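Local coordinates for UDP-galactopyranose mutase (Deinococcus radiodurans, PDB 3HDQ), which probably interconverts UDP-galactopyranose and UDP-galactofuranose by means of a bound FAD, at residues A[86-92]-A[210-216]; A[102-108]-A[215-220]; A[182-186]-A[335-339]; A[269-273]-A[342-346]. All blocks are in the same frame, centred on the assembly; numbering follows the deposited sequence.

How the contacts relate
Contacts 1 and 2 share Q215 and A216: strand 214-218 is the middle member of a three-stranded antiparallel sheet, with 88-89 bonded along one edge and 104-106 along the other. Contacts 3 and 4 lie on the opposite side of the chain's centre and adjoin each other, V337 O probably accepting a hydrogen bond from N342 ND2. Contact 3 is buried and the other three only partly so. Backbone bonds carry contact 2; contact 1 adds a ring stack and side-chain bonds to them, whereas contacts 3 and 4 have no hydrogen bond across their segments. Contact 1 reaches the flavin and contact 3 the ribose and diphosphate of the substrate; contact 4 is mainly loop-on-helix apolar packing.

Contact 1 of 4, residues A[86-92]-A[210-216]; sequences IFHTNSK and FADTYQA. With FAD (flavin-adenine dinucleotide), chain L.
At the wall of the flavin and substrate pocket, H88 and F210 lie face to face, their ring centroids 3.6 Å apart and planes 14° from parallel. H88 CD2 sits above the middle of the F210 ring, while F210 CE2 comes over the rim of the imidazole. The imidazole is also held at its edge: ND1 donates to D212 OD1 at 2.6 Å, nearly straight and in the ring plane, though it meets the carboxylate from above that group's plane. Stack and bond together fix the imidazole's rotation. The chi1 of 61°, with CG between backbone N and carbonyl carbon, turns the ring to both partners. Next to it the backbone forms an antiparallel sheet edge: T89 and Y214 are a hydrogen-bonded pair, with T89 N to Y214 O and Y214 N to T89 O both 2.9 Å, and H88 and Q215 are the non-hydrogen-bonded pair. Beyond the strand end, N90 OD1 accepts from T213 N at 3.0 Å, the donor tilted from the amide carbonyl plane. The Y214 hydroxyl oxygen lies 3.4 Å from K92 CB, and F95 stacks on the Y214 ring. At the opposite end, I86 grips the isoalloxazine through its backbone, I86 N giving to FAD O4 at 2.9 Å and I86 O receiving from FAD N3.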
# COMPACT_ATOMS: atom_id res chain seq x y z
N ILE A 86 4.31 6.60 -17.76
CA ILE A 86 5.24 7.72 -17.78
C ILE A 86 4.45 9.04 -17.80
O ILE A 86 3.69 9.31 -18.74
CB ILE A 86 6.21 7.65 -19.01
CG1 ILE A 86 7.10 6.40 -18.97
CG2 ILE A 86 7.11 8.87 -19.05
CD1 ILE A 86 6.42 5.12 -19.37
N PHE A 87 4.62 9.87 -16.78
CA PHE A 87 3.84 11.10 -16.73
C PHE A 87 4.42 12.19 -17.63
O PHE A 87 5.62 12.46 -17.61
CB PHE A 87 3.66 11.66 -15.31
CG PHE A 87 2.79 12.88 -15.28
CD1 PHE A 87 1.41 12.77 -15.31
CD2 PHE A 87 3.35 14.16 -15.30
CE1 PHE A 87 0.59 13.90 -15.32
CE2 PHE A 87 2.55 15.29 -15.31
CZ PHE A 87 1.16 15.16 -15.32
N HIS A 88 3.55 12.81 -18.43
CA HIS A 88 3.99 13.89 -19.31
C HIS A 88 2.85 14.84 -19.59
O HIS A 88 1.72 14.42 -19.79
CB HIS A 88 4.54 13.34 -20.63
CG HIS A 88 3.55 12.54 -21.42
ND1 HIS A 88 2.79 13.09 -22.43
CD2 HIS A 88 3.19 11.23 -21.34
CE1 HIS A 88 2.00 12.16 -22.93
NE2 HIS A 88 2.22 11.02 -22.29
N THR A 89 3.13 16.13 -19.62
CA THR A 89 2.08 17.06 -20.01
C THR A 89 2.63 18.35 -20.61
O THR A 89 3.80 18.71 -20.40
CB THR A 89 1.16 17.40 -18.82
OG1 THR A 89 0.02 18.13 -19.29
CG2 THR A 89 1.91 18.22 -17.78
N ASN A 90 1.77 19.03 -21.37
CA ASN A 90 2.02 20.39 -21.82
C ASN A 90 1.24 21.40 -21.00
O ASN A 90 1.43 22.60 -21.16
CB ASN A 90 1.66 20.54 -23.30
CG ASN A 90 2.71 19.95 -24.22
OD1 ASN A 90 3.91 20.25 -24.09
ND2 ASN A 90 2.28 19.09 -25.15
N SER A 91 0.35 20.91 -20.13
CA SER A 91 -0.47 21.81 -19.33
C SER A 91 0.21 22.15 -18.01
O SER A 91 0.42 21.28 -17.16
CB SER A 91 -1.84 21.20 -19.07
OG SER A 91 -2.29 20.55 -20.25
N LYS A 92 0.53 23.42 -17.85
CA LYS A 92 1.21 23.89 -16.66
C LYS A 92 0.32 23.72 -15.43
O LYS A 92 0.81 23.37 -14.35
CB LYS A 92 1.66 25.34 -16.87
CG LYS A 92 2.29 26.03 -15.68
CD LYS A 92 2.74 27.43 -16.11
CE LYS A 92 3.41 28.18 -14.99
NZ LYS A 92 2.47 28.37 -13.85
N PHE A 210 8.21 11.61 -26.04
CA PHE A 210 7.35 12.79 -25.92
C PHE A 210 8.18 14.04 -26.01
O PHE A 210 9.32 14.08 -25.53
CB PHE A 210 6.63 12.81 -24.56
CG PHE A 210 6.01 11.50 -24.19
CD1 PHE A 210 6.54 10.73 -23.16
CD2 PHE A 210 4.90 11.02 -24.86
CE1 PHE A 210 5.98 9.51 -22.81
CE2 PHE A 210 4.33 9.80 -24.52
CZ PHE A 210 4.87 9.04 -23.49
N ALA A 211 7.59 15.09 -26.57
CA ALA A 211 8.24 16.39 -26.64
C ALA A 211 7.58 17.40 -25.72
O ALA A 211 7.87 18.60 -25.81
CB ALA A 211 8.24 16.92 -28.08
N ASP A 212 6.71 16.93 -24.84
CA ASP A 212 5.99 17.81 -23.93
C ASP A 212 6.94 18.63 -23.05
O ASP A 212 8.07 18.22 -22.78
CB ASP A 212 5.08 17.00 -22.99
CG ASP A 212 4.17 16.01 -23.72
OD1 ASP A 212 3.19 15.54 -23.08
OD2 ASP A 212 4.41 15.67 -24.89
N THR A 213 6.44 19.78 -22.58
CA THR A 213 7.16 20.68 -21.69
C THR A 213 7.50 20.10 -20.30
O THR A 213 8.62 20.28 -19.80
CB THR A 213 6.35 21.99 -21.49
OG1 THR A 213 5.98 22.51 -22.77
CG2 THR A 213 7.17 23.04 -20.73
N TYR A 214 6.54 19.44 -19.67
CA TYR A 214 6.73 18.86 -18.33
C TYR A 214 6.81 17.35 -18.40
O TYR A 214 5.80 16.68 -18.65
CB TYR A 214 5.60 19.29 -17.38
CG TYR A 214 5.42 20.79 -17.38
CD1 TYR A 214 4.42 21.39 -18.14
CD2 TYR A 214 6.28 21.61 -16.65
CE1 TYR A 214 4.27 22.77 -18.16
CE2 TYR A 214 6.14 22.98 -16.67
CZ TYR A 214 5.13 23.56 -17.42
OH TYR A 214 4.98 24.93 -17.44
N GLN A 215 8.01 16.81 -18.20
CA GLN A 215 8.22 15.37 -18.16
C GLN A 215 8.93 14.98 -16.87
O GLN A 215 10.10 15.35 -16.65
CB GLN A 215 9.00 14.91 -19.39
CG GLN A 215 8.34 15.26 -20.72
CD GLN A 215 9.04 14.65 -21.94
OE1 GLN A 215 9.43 13.48 -21.92
NE2 GLN A 215 9.18 15.43 -23.00
N ALA A 216 8.24 14.23 -16.03
CA ALA A 216 8.76 13.89 -14.71
C ALA A 216 7.90 12.84 -14.01
O ALA A 216 6.70 12.76 -14.22
CB ALA A 216 8.89 15.15 -13.84
PA FAD L . -8.73 3.97 -14.53
O1A FAD L . -7.39 3.96 -14.09
O2A FAD L . -8.96 2.88 -15.38
O5B FAD L . -9.60 3.86 -13.26
C5B FAD L . -10.96 3.59 -13.25
C4B FAD L . -11.23 2.77 -12.03
O4B FAD L . -12.58 2.47 -11.96
C3B FAD L . -10.52 1.44 -12.15
O3B FAD L . -9.55 1.27 -11.17
C2B FAD L . -11.60 0.43 -12.00
O2B FAD L . -11.17 -0.58 -11.17
C1B FAD L . -12.73 1.22 -11.40
N9A FAD L . -14.02 0.60 -11.68
C8A FAD L . -14.56 0.26 -12.86
N7A FAD L . -15.73 -0.28 -12.67
C5A FAD L . -15.98 -0.31 -11.37
C6A FAD L . -17.04 -0.76 -10.61
N6A FAD L . -18.14 -1.14 -11.17
N1A FAD L . -17.01 -0.64 -9.27
C2A FAD L . -15.93 -0.11 -8.66
N3A FAD L . -14.90 0.33 -9.41
C4A FAD L . -14.91 0.23 -10.73
N1 FAD L . -0.83 7.45 -19.58
C2 FAD L . 0.17 8.34 -19.62
O2 FAD L . -0.03 9.51 -19.49
N3 FAD L . 1.41 7.89 -19.81
C4 FAD L . 1.64 6.56 -19.94
O4 FAD L . 2.74 6.14 -20.10
C4X FAD L . 0.62 5.69 -19.91
N5 FAD L . 0.86 4.37 -20.06
C5X FAD L . -0.16 3.50 -20.02
C6 FAD L . 0.10 2.15 -20.16
C7 FAD L . -0.93 1.26 -20.12
C7M FAD L . -0.67 -0.18 -20.28
C8 FAD L . -2.21 1.69 -19.93
C8M FAD L . -3.29 0.68 -19.91
C9 FAD L . -2.47 3.04 -19.78
C9A FAD L . -1.45 3.95 -19.83
N10 FAD L . -1.68 5.29 -19.67
C10 FAD L . -0.64 6.14 -19.72
C1' FAD L . -3.06 5.84 -19.58
C2' FAD L . -3.59 5.91 -18.17
O2' FAD L . -3.63 4.61 -17.71
C3' FAD L . -4.99 6.50 -18.08
O3' FAD L . -5.10 7.80 -18.47
C4' FAD L . -5.40 6.67 -16.66
O4' FAD L . -4.70 5.68 -15.98
C5' FAD L . -6.89 6.54 -16.59
O5' FAD L . -7.48 7.08 -15.47
P FAD L . -8.96 6.76 -15.18
O1P FAD L . -9.29 7.20 -13.88
O2P FAD L . -9.73 7.47 -16.12
O3P FAD L . -9.18 5.22 -15.36

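Contact 2 of 4, residues A[102-108]-A[215-220]; sequences TEWRPYQ and QAMPLH
Strands 104-106 and 214-218 form one side of the three-stranded antiparallel sheet, with R105 and M217 as their hydrogen-bonded pair. R105 N to M217 O and M217 N to R105 O are both 2.8 Å and nearly straight. L219 N extends the bonding to E103 O at 2.9 Å, approaching from above the carbonyl plane. That oxygen has a second donor, T102 OG1, which lies in the carbonyl plane on a lone pair; a chi1 of -172° swings this hydroxyl away from its own backbone N. T102 OG1 also receives a proton from a water that accepts from H220 N, and lies 3.7 Å from P218 CB. A valine in place of this threonine would probably leave E103 O with one donor fewer and the bridging water without one of its partners. W104 brings its six-membered ring obliquely against the opposite strand, with CE3 3.8 Å from A216 CB and CZ3 3.9 Å from P218 CD. Further along, the side chains of Y107 and M217 run alongside each other, Y107 CD2 being 4.0 Å from M217 CG. E103 and L219 likewise lie side by side. Around this pair of strands, F95 of helix 92-99 stacks on W104, helix 309-313 meets Y107 and M217 through I312 and takes R105 NH1 at H311 O, and helix 222-229 touches T102 through M225 and M217 through Y222.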
# COMPACT_ATOMS: atom_id res chain seq x y z
N THR A 102 2.92 15.55 -4.69
CA THR A 102 4.14 14.79 -4.86
C THR A 102 5.28 15.69 -5.31
O THR A 102 5.06 16.72 -5.92
CB THR A 102 3.95 13.69 -5.92
OG1 THR A 102 5.09 12.84 -5.95
CG2 THR A 102 3.75 14.32 -7.30
N GLU A 103 6.51 15.30 -5.02
CA GLU A 103 7.65 15.92 -5.65
C GLU A 103 7.95 15.12 -6.90
O GLU A 103 7.27 14.12 -7.17
CB GLU A 103 8.86 15.91 -4.72
CG GLU A 103 8.75 16.85 -3.54
CD GLU A 103 9.63 16.38 -2.40
OE1 GLU A 103 9.30 15.35 -1.77
OE2 GLU A 103 10.67 17.04 -2.14
N TRP A 104 8.98 15.52 -7.63
CA TRP A 104 9.23 14.98 -8.96
C TRP A 104 10.66 14.54 -9.23
O TRP A 104 11.61 15.19 -8.82
CB TRP A 104 8.88 16.05 -9.99
CG TRP A 104 7.45 16.48 -9.95
CD1 TRP A 104 6.95 17.60 -9.36
CD2 TRP A 104 6.33 15.81 -10.55
NE1 TRP A 104 5.59 17.67 -9.55
CE2 TRP A 104 5.19 16.58 -10.28
CE3 TRP A 104 6.19 14.63 -11.29
CZ2 TRP A 104 3.92 16.22 -10.73
CZ3 TRP A 104 4.94 14.27 -11.74
CH2 TRP A 104 3.81 15.06 -11.45
N ARG A 105 10.79 13.44 -9.96
CA ARG A 105 12.06 13.06 -10.56
C ARG A 105 12.00 13.37 -12.05
O ARG A 105 11.20 12.77 -12.76
CB ARG A 105 12.31 11.56 -10.39
CG ARG A 105 13.63 11.12 -11.01
CD ARG A 105 13.55 9.75 -11.68
NE ARG A 105 14.82 9.38 -12.29
CZ ARG A 105 14.95 8.62 -13.37
NH1 ARG A 105 13.88 8.13 -13.99
NH2 ARG A 105 16.16 8.33 -13.84
N PRO A 106 12.85 14.29 -12.53
CA PRO A 106 12.83 14.61 -13.96
C PRO A 106 13.18 13.39 -14.81
O PRO A 106 14.13 12.67 -14.50
CB PRO A 106 13.92 15.68 -14.10
CG PRO A 106 14.07 16.25 -12.72
CD PRO A 106 13.85 15.09 -11.80
N TYR A 107 12.41 13.16 -15.87
CA TYR A 107 12.61 11.99 -16.70
C TYR A 107 11.95 12.17 -18.06
O TYR A 107 10.78 12.52 -18.15
CB TYR A 107 12.05 10.75 -16.01
CG TYR A 107 12.05 9.49 -16.85
CD1 TYR A 107 13.23 8.82 -17.13
CD2 TYR A 107 10.85 8.96 -17.33
CE1 TYR A 107 13.22 7.66 -17.88
CE2 TYR A 107 10.83 7.80 -18.07
CZ TYR A 107 12.02 7.14 -18.35
OH TYR A 107 12.00 5.98 -19.09
N GLN A 108 12.73 11.96 -19.11
CA GLN A 108 12.23 12.01 -20.46
C GLN A 108 12.39 10.61 -21.05
O GLN A 108 13.51 10.17 -21.34
CB GLN A 108 12.97 13.08 -21.26
CG GLN A 108 12.92 14.45 -20.60
CD GLN A 108 13.73 15.51 -21.35
OE1 GLN A 108 14.85 15.25 -21.80
NE2 GLN A 108 13.17 16.73 -21.47
N GLN A 215 8.01 16.81 -18.20
CA GLN A 215 8.22 15.37 -18.16
C GLN A 215 8.93 14.98 -16.87
O GLN A 215 10.10 15.35 -16.65
CB GLN A 215 9.00 14.91 -19.39
CG GLN A 215 8.34 15.26 -20.72
CD GLN A 215 9.04 14.65 -21.94
OE1 GLN A 215 9.43 13.48 -21.92
NE2 GLN A 215 9.18 15.43 -23.00
N ALA A 216 8.24 14.23 -16.03
CA ALA A 216 8.76 13.89 -14.71
C ALA A 216 7.90 12.84 -14.01
O ALA A 216 6.70 12.76 -14.22
CB ALA A 216 8.89 15.15 -13.84
N MET A 217 8.54 12.02 -13.17
CA MET A 217 7.86 10.95 -12.48
C MET A 217 7.65 11.31 -11.01
O MET A 217 8.51 11.95 -10.40
CB MET A 217 8.66 9.64 -12.61
CG MET A 217 8.69 9.06 -14.02
SD MET A 217 7.09 8.45 -14.61
CE MET A 217 6.69 7.25 -13.33
N PRO A 218 6.50 10.92 -10.44
CA PRO A 218 6.29 11.16 -9.01
C PRO A 218 7.46 10.57 -8.21
O PRO A 218 7.74 9.36 -8.32
CB PRO A 218 4.99 10.42 -8.72
CG PRO A 218 4.24 10.49 -10.01
CD PRO A 218 5.29 10.39 -11.10
N LEU A 219 8.14 11.41 -7.44
CA LEU A 219 9.39 11.03 -6.79
C LEU A 219 9.31 9.70 -6.02
O LEU A 219 10.23 8.87 -6.10
CB LEU A 219 9.92 12.15 -5.90
CG LEU A 219 11.28 11.90 -5.24
CD1 LEU A 219 12.36 11.73 -6.29
CD2 LEU A 219 11.65 13.03 -4.29
N HIS A 220 8.22 9.47 -5.31
CA HIS A 220 8.07 8.20 -4.60
C HIS A 220 6.98 7.31 -5.17
O HIS A 220 6.45 6.43 -4.48
CB HIS A 220 7.87 8.45 -3.11
CG HIS A 220 8.89 9.37 -2.52
ND1 HIS A 220 10.23 9.06 -2.47
CD2 HIS A 220 8.77 10.60 -1.97
CE1 HIS A 220 10.89 10.06 -1.92
NE2 HIS A 220 10.02 11.00 -1.60
O HOH W 1 5.27 10.30 -4.99
O HOH W 2 8.94 11.13 -20.37

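Contact 3 of 4, residues A[182-186]-A[335-339]; sequences KQWGL and YPVPR. With GDU (galactose-uridine-5'-diphosphate), chain K.
Aromatic and amide groups meet first: Q183 places NE2 over one face of the Y335 ring, 3.3 Å from Y335 CZ and offset toward the rim. Amide and ring planes stand 76° apart, and the bend at chi2 (60°) in the Q183 chain carries the amide there. W184 meets Y335 obliquely, planes at 73°, with W184 CZ3 3.9 Å from Y335 CB. Hydrogen bonds run to the substrate: Y335 OH donates to O1B of the GDU beta-phosphate at 2.8 Å, and W184 NE1 to the ribose hydroxyl O3D at 3.0 Å. The contact thus brings the C-terminal end of helix 159-184 against segment 335-339 at the UDP-galactose site, where R198 and R305 also bond the ligand and the FAD touches Y335. Apolar contacts continue beyond the ligand. W184 and V337 pass alongside, pointing opposite ways, with W184 CZ3 4.1 Å from V337 CG2, and L186 CD2 packs 4.0 Å from V337 CG1. Two polar groups lie against carbon: P336 O approaches the indole at its edge, and the R339 guanidinium, its NE bonded to E190 O, has L186 CG over its centre.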
# COMPACT_ATOMS: atom_id res chain seq x y z
N LYS A 182 -0.95 -6.38 -33.98
CA LYS A 182 -0.73 -7.16 -32.76
C LYS A 182 -1.45 -6.53 -31.54
O LYS A 182 -2.13 -7.22 -30.79
CB LYS A 182 0.76 -7.34 -32.50
CG LYS A 182 1.09 -8.35 -31.41
CD LYS A 182 2.55 -8.83 -31.50
CE LYS A 182 3.54 -7.69 -31.26
NZ LYS A 182 4.95 -8.18 -31.31
N GLN A 183 -1.30 -5.22 -31.38
CA GLN A 183 -1.91 -4.48 -30.27
C GLN A 183 -3.45 -4.48 -30.28
O GLN A 183 -4.07 -4.68 -29.23
CB GLN A 183 -1.39 -3.03 -30.24
CG GLN A 183 -2.11 -2.10 -29.26
CD GLN A 183 -2.02 -2.55 -27.80
OE1 GLN A 183 -1.36 -3.53 -27.47
NE2 GLN A 183 -2.69 -1.83 -26.91
N TRP A 184 -4.05 -4.26 -31.44
CA TRP A 184 -5.51 -4.09 -31.50
C TRP A 184 -6.28 -5.30 -32.03
O TRP A 184 -7.48 -5.43 -31.80
CB TRP A 184 -5.85 -2.89 -32.35
CG TRP A 184 -5.25 -1.65 -31.83
CD1 TRP A 184 -4.06 -1.11 -32.18
CD2 TRP A 184 -5.81 -0.81 -30.82
NE1 TRP A 184 -3.83 0.04 -31.46
CE2 TRP A 184 -4.89 0.25 -30.62
CE3 TRP A 184 -6.98 -0.83 -30.07
CZ2 TRP A 184 -5.12 1.27 -29.70
CZ3 TRP A 184 -7.21 0.19 -29.15
CH2 TRP A 184 -6.29 1.22 -28.98
N GLY A 185 -5.58 -6.17 -32.74
CA GLY A 185 -6.25 -7.27 -33.41
C GLY A 185 -6.96 -6.73 -34.64
O GLY A 185 -7.82 -7.40 -35.20
N LEU A 186 -6.60 -5.51 -35.03
CA LEU A 186 -7.11 -4.87 -36.24
C LEU A 186 -5.96 -4.36 -37.11
O LEU A 186 -4.90 -3.99 -36.59
CB LEU A 186 -7.99 -3.66 -35.87
CG LEU A 186 -9.50 -3.77 -35.57
CD1 LEU A 186 -10.10 -5.05 -36.15
CD2 LEU A 186 -9.79 -3.67 -34.08
N TYR A 335 -8.22 0.02 -23.03
CA TYR A 335 -8.23 0.91 -24.19
C TYR A 335 -9.59 0.93 -24.87
O TYR A 335 -10.13 -0.12 -25.21
CB TYR A 335 -7.25 0.42 -25.25
CG TYR A 335 -5.78 0.31 -24.87
CD1 TYR A 335 -5.30 -0.81 -24.21
CD2 TYR A 335 -4.88 1.31 -25.23
CE1 TYR A 335 -3.97 -0.92 -23.88
CE2 TYR A 335 -3.54 1.20 -24.90
CZ TYR A 335 -3.09 0.09 -24.24
OH TYR A 335 -1.77 -0.02 -23.91
N PRO A 336 -10.14 2.13 -25.13
CA PRO A 336 -11.21 2.18 -26.11
C PRO A 336 -10.61 1.82 -27.47
O PRO A 336 -9.39 1.92 -27.63
CB PRO A 336 -11.63 3.66 -26.12
CG PRO A 336 -10.89 4.31 -24.99
CD PRO A 336 -9.69 3.47 -24.72
N VAL A 337 -11.45 1.43 -28.43
CA VAL A 337 -10.99 1.03 -29.75
C VAL A 337 -11.51 2.00 -30.83
O VAL A 337 -12.52 1.72 -31.48
CB VAL A 337 -11.44 -0.41 -30.07
CG1 VAL A 337 -10.89 -0.89 -31.41
CG2 VAL A 337 -11.02 -1.36 -28.94
N PRO A 338 -10.82 3.13 -31.02
CA PRO A 338 -11.33 4.17 -31.92
C PRO A 338 -11.45 3.69 -33.38
O PRO A 338 -10.45 3.43 -34.04
CB PRO A 338 -10.30 5.30 -31.78
CG PRO A 338 -9.57 4.99 -30.51
CD PRO A 338 -9.51 3.51 -30.46
N ARG A 339 -12.69 3.55 -33.85
CA ARG A 339 -13.01 3.25 -35.24
C ARG A 339 -14.51 3.50 -35.39
O ARG A 339 -15.24 3.47 -34.40
CB ARG A 339 -12.68 1.79 -35.59
CG ARG A 339 -13.36 0.77 -34.73
CD ARG A 339 -12.74 -0.60 -34.90
NE ARG A 339 -12.78 -1.08 -36.28
CZ ARG A 339 -13.40 -2.20 -36.65
NH1 ARG A 339 -14.02 -2.93 -35.74
NH2 ARG A 339 -13.39 -2.60 -37.92
N1 GDU K . 2.44 2.31 -32.70
C2 GDU K . 3.13 1.54 -33.40
N3 GDU K . 4.32 1.10 -33.41
C4 GDU K . 5.05 1.56 -32.38
C5 GDU K . 4.40 2.49 -31.43
C6 GDU K . 3.11 2.82 -31.62
O2 GDU K . 2.38 1.01 -34.49
O4 GDU K . 6.21 1.21 -32.22
C1D GDU K . 1.06 2.61 -32.93
C2D GDU K . -0.00 1.60 -32.45
O2D GDU K . -1.20 1.65 -33.21
C3D GDU K . -0.21 2.07 -31.02
C4D GDU K . -0.32 3.57 -31.29
O4D GDU K . 0.62 3.84 -32.33
O3D GDU K . -1.39 1.50 -30.45
C5D GDU K . -0.29 4.48 -30.06
O5D GDU K . 1.02 4.26 -29.50
PA GDU K . 1.30 4.36 -27.93
O1A GDU K . 2.77 4.40 -27.73
O2A GDU K . 0.71 5.62 -27.45
O3A GDU K . 0.76 3.07 -27.18
PB GDU K . 0.32 3.08 -25.66
O1B GDU K . -0.12 1.68 -25.48
O2B GDU K . -0.83 3.95 -25.30
O3B GDU K . 1.53 3.32 -24.64
C1' GDU K . 1.60 3.71 -23.25
C2' GDU K . 1.55 5.25 -23.16
C3' GDU K . 2.58 5.77 -24.19
C4' GDU K . 4.00 5.39 -23.66
C5' GDU K . 4.03 3.87 -23.36
C6' GDU K . 5.29 3.42 -22.56
O2' GDU K . 0.21 5.74 -23.38
O3' GDU K . 2.40 7.19 -24.35
O4' GDU K . 4.25 6.17 -22.46
O5' GDU K . 2.87 3.24 -22.74
O6' GDU K . 6.31 2.85 -23.41

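Contact 4 of 4, residues A[269-273]-A[342-346]; sequences YGKLP and NAELY
L345 reaches from helix 340-355 into the arc of loop 269-273, its two methyls splitting the work. CD1 lies 3.5 Å from K271 O and 3.8 Å from L272 CD2, while CD2 lies 3.7 Å from Y269 CB and close to Y269 O. The L272 and L345 side chains interleave, pointing opposite ways. L272 CD2 also comes near N342 O, the carbonyl that accepts the helical bond from Y346 N, and L272 CD1 approaches Y346 CD1 obliquely at 4.3 Å. One turn before L345, N342 faces P273: OD1 is 3.0 Å from P273 CG and 3.3 Å from P273 CD. N342 CG stands anti to its carbonyl carbon, chi1 -65°, and from there ND2 bonds V337 O in the chain just before the helix. Replacing this asparagine by alanine would remove the amide, and is likely to leave V337 O without this donor and open a gap beside the P273 ring. The contact seats the loop between helix 261-264 and strand 274-284 against helix 340-355. Since no hydrogen bond joins the two segments themselves, their fit rests on leucine methyls and on the N342 amide against the proline ring; polar links between loop and helix come from Y349 OH, further along that helix, to Y269 N and G270 O, while D262 holds K271 NZ in a salt bridge.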
# COMPACT_ATOMS: atom_id res chain seq x y z
N TYR A 269 -27.08 -2.03 -25.37
CA TYR A 269 -26.91 -1.89 -26.81
C TYR A 269 -25.86 -2.85 -27.35
O TYR A 269 -25.40 -2.69 -28.47
CB TYR A 269 -26.53 -0.46 -27.22
CG TYR A 269 -27.52 0.63 -26.87
CD1 TYR A 269 -28.80 0.64 -27.42
CD2 TYR A 269 -27.17 1.66 -26.01
CE1 TYR A 269 -29.71 1.65 -27.11
CE2 TYR A 269 -28.07 2.67 -25.69
CZ TYR A 269 -29.33 2.66 -26.24
OH TYR A 269 -30.22 3.66 -25.92
N GLY A 270 -25.47 -3.83 -26.54
CA GLY A 270 -24.40 -4.73 -26.92
C GLY A 270 -23.06 -4.31 -26.34
O GLY A 270 -22.93 -3.23 -25.76
N LYS A 271 -22.05 -5.16 -26.50
CA LYS A 271 -20.74 -4.90 -25.90
C LYS A 271 -19.96 -3.81 -26.63
O LYS A 271 -19.74 -3.91 -27.83
CB LYS A 271 -19.92 -6.19 -25.83
CG LYS A 271 -18.58 -6.03 -25.11
CD LYS A 271 -18.77 -5.78 -23.61
CE LYS A 271 -17.44 -5.54 -22.89
NZ LYS A 271 -16.91 -4.16 -23.14
N LEU A 272 -19.56 -2.76 -25.90
CA LEU A 272 -18.63 -1.76 -26.42
C LEU A 272 -17.23 -2.37 -26.37
O LEU A 272 -16.81 -2.82 -25.31
CB LEU A 272 -18.65 -0.52 -25.54
CG LEU A 272 -18.84 0.85 -26.19
CD1 LEU A 272 -18.24 1.94 -25.31
CD2 LEU A 272 -18.29 0.90 -27.62
N PRO A 273 -16.51 -2.40 -27.50
CA PRO A 273 -15.19 -3.04 -27.47
C PRO A 273 -14.14 -2.25 -26.69
O PRO A 273 -13.90 -1.07 -26.98
CB PRO A 273 -14.79 -3.11 -28.95
CG PRO A 273 -16.08 -2.93 -29.71
CD PRO A 273 -16.91 -2.01 -28.87
N ASN A 342 -17.29 1.54 -33.59
CA ASN A 342 -17.31 1.71 -32.13
C ASN A 342 -17.76 3.10 -31.68
O ASN A 342 -18.46 3.23 -30.68
CB ASN A 342 -15.96 1.32 -31.51
CG ASN A 342 -15.64 -0.15 -31.69
OD1 ASN A 342 -16.53 -0.97 -31.94
ND2 ASN A 342 -14.35 -0.50 -31.57
N ALA A 343 -17.38 4.14 -32.41
CA ALA A 343 -17.83 5.50 -32.11
C ALA A 343 -19.35 5.57 -32.25
O ALA A 343 -20.03 6.34 -31.57
CB ALA A 343 -17.16 6.51 -33.03
N GLU A 344 -19.85 4.76 -33.18
CA GLU A 344 -21.26 4.59 -33.44
C GLU A 344 -21.94 4.09 -32.18
O GLU A 344 -22.85 4.73 -31.65
CB GLU A 344 -21.41 3.54 -34.55
CG GLU A 344 -22.83 3.10 -34.88
CD GLU A 344 -23.55 4.07 -35.80
OE1 GLU A 344 -23.21 5.27 -35.77
OE2 GLU A 344 -24.45 3.63 -36.55
N LEU A 345 -21.49 2.94 -31.70
CA LEU A 345 -22.02 2.34 -30.48
C LEU A 345 -21.90 3.28 -29.27
O LEU A 345 -22.84 3.41 -28.49
CB LEU A 345 -21.30 1.03 -30.21
CG LEU A 345 -22.13 -0.15 -29.76
CD1 LEU A 345 -21.32 -1.00 -28.82
CD2 LEU A 345 -23.43 0.30 -29.11
N TYR A 346 -20.74 3.92 -29.11
CA TYR A 346 -20.55 4.82 -27.97
C TYR A 346 -21.55 5.97 -27.97
O TYR A 346 -22.07 6.34 -26.93
CB TYR A 346 -19.13 5.39 -27.88
CG TYR A 346 -19.05 6.46 -26.82
CD1 TYR A 346 -19.21 6.15 -25.47
CD2 TYR A 346 -18.88 7.79 -27.16
CE1 TYR A 346 -19.16 7.13 -24.48
CE2 TYR A 346 -18.83 8.79 -26.18
CZ TYR A 346 -18.97 8.45 -24.85
OH TYR A 346 -18.91 9.43 -23.89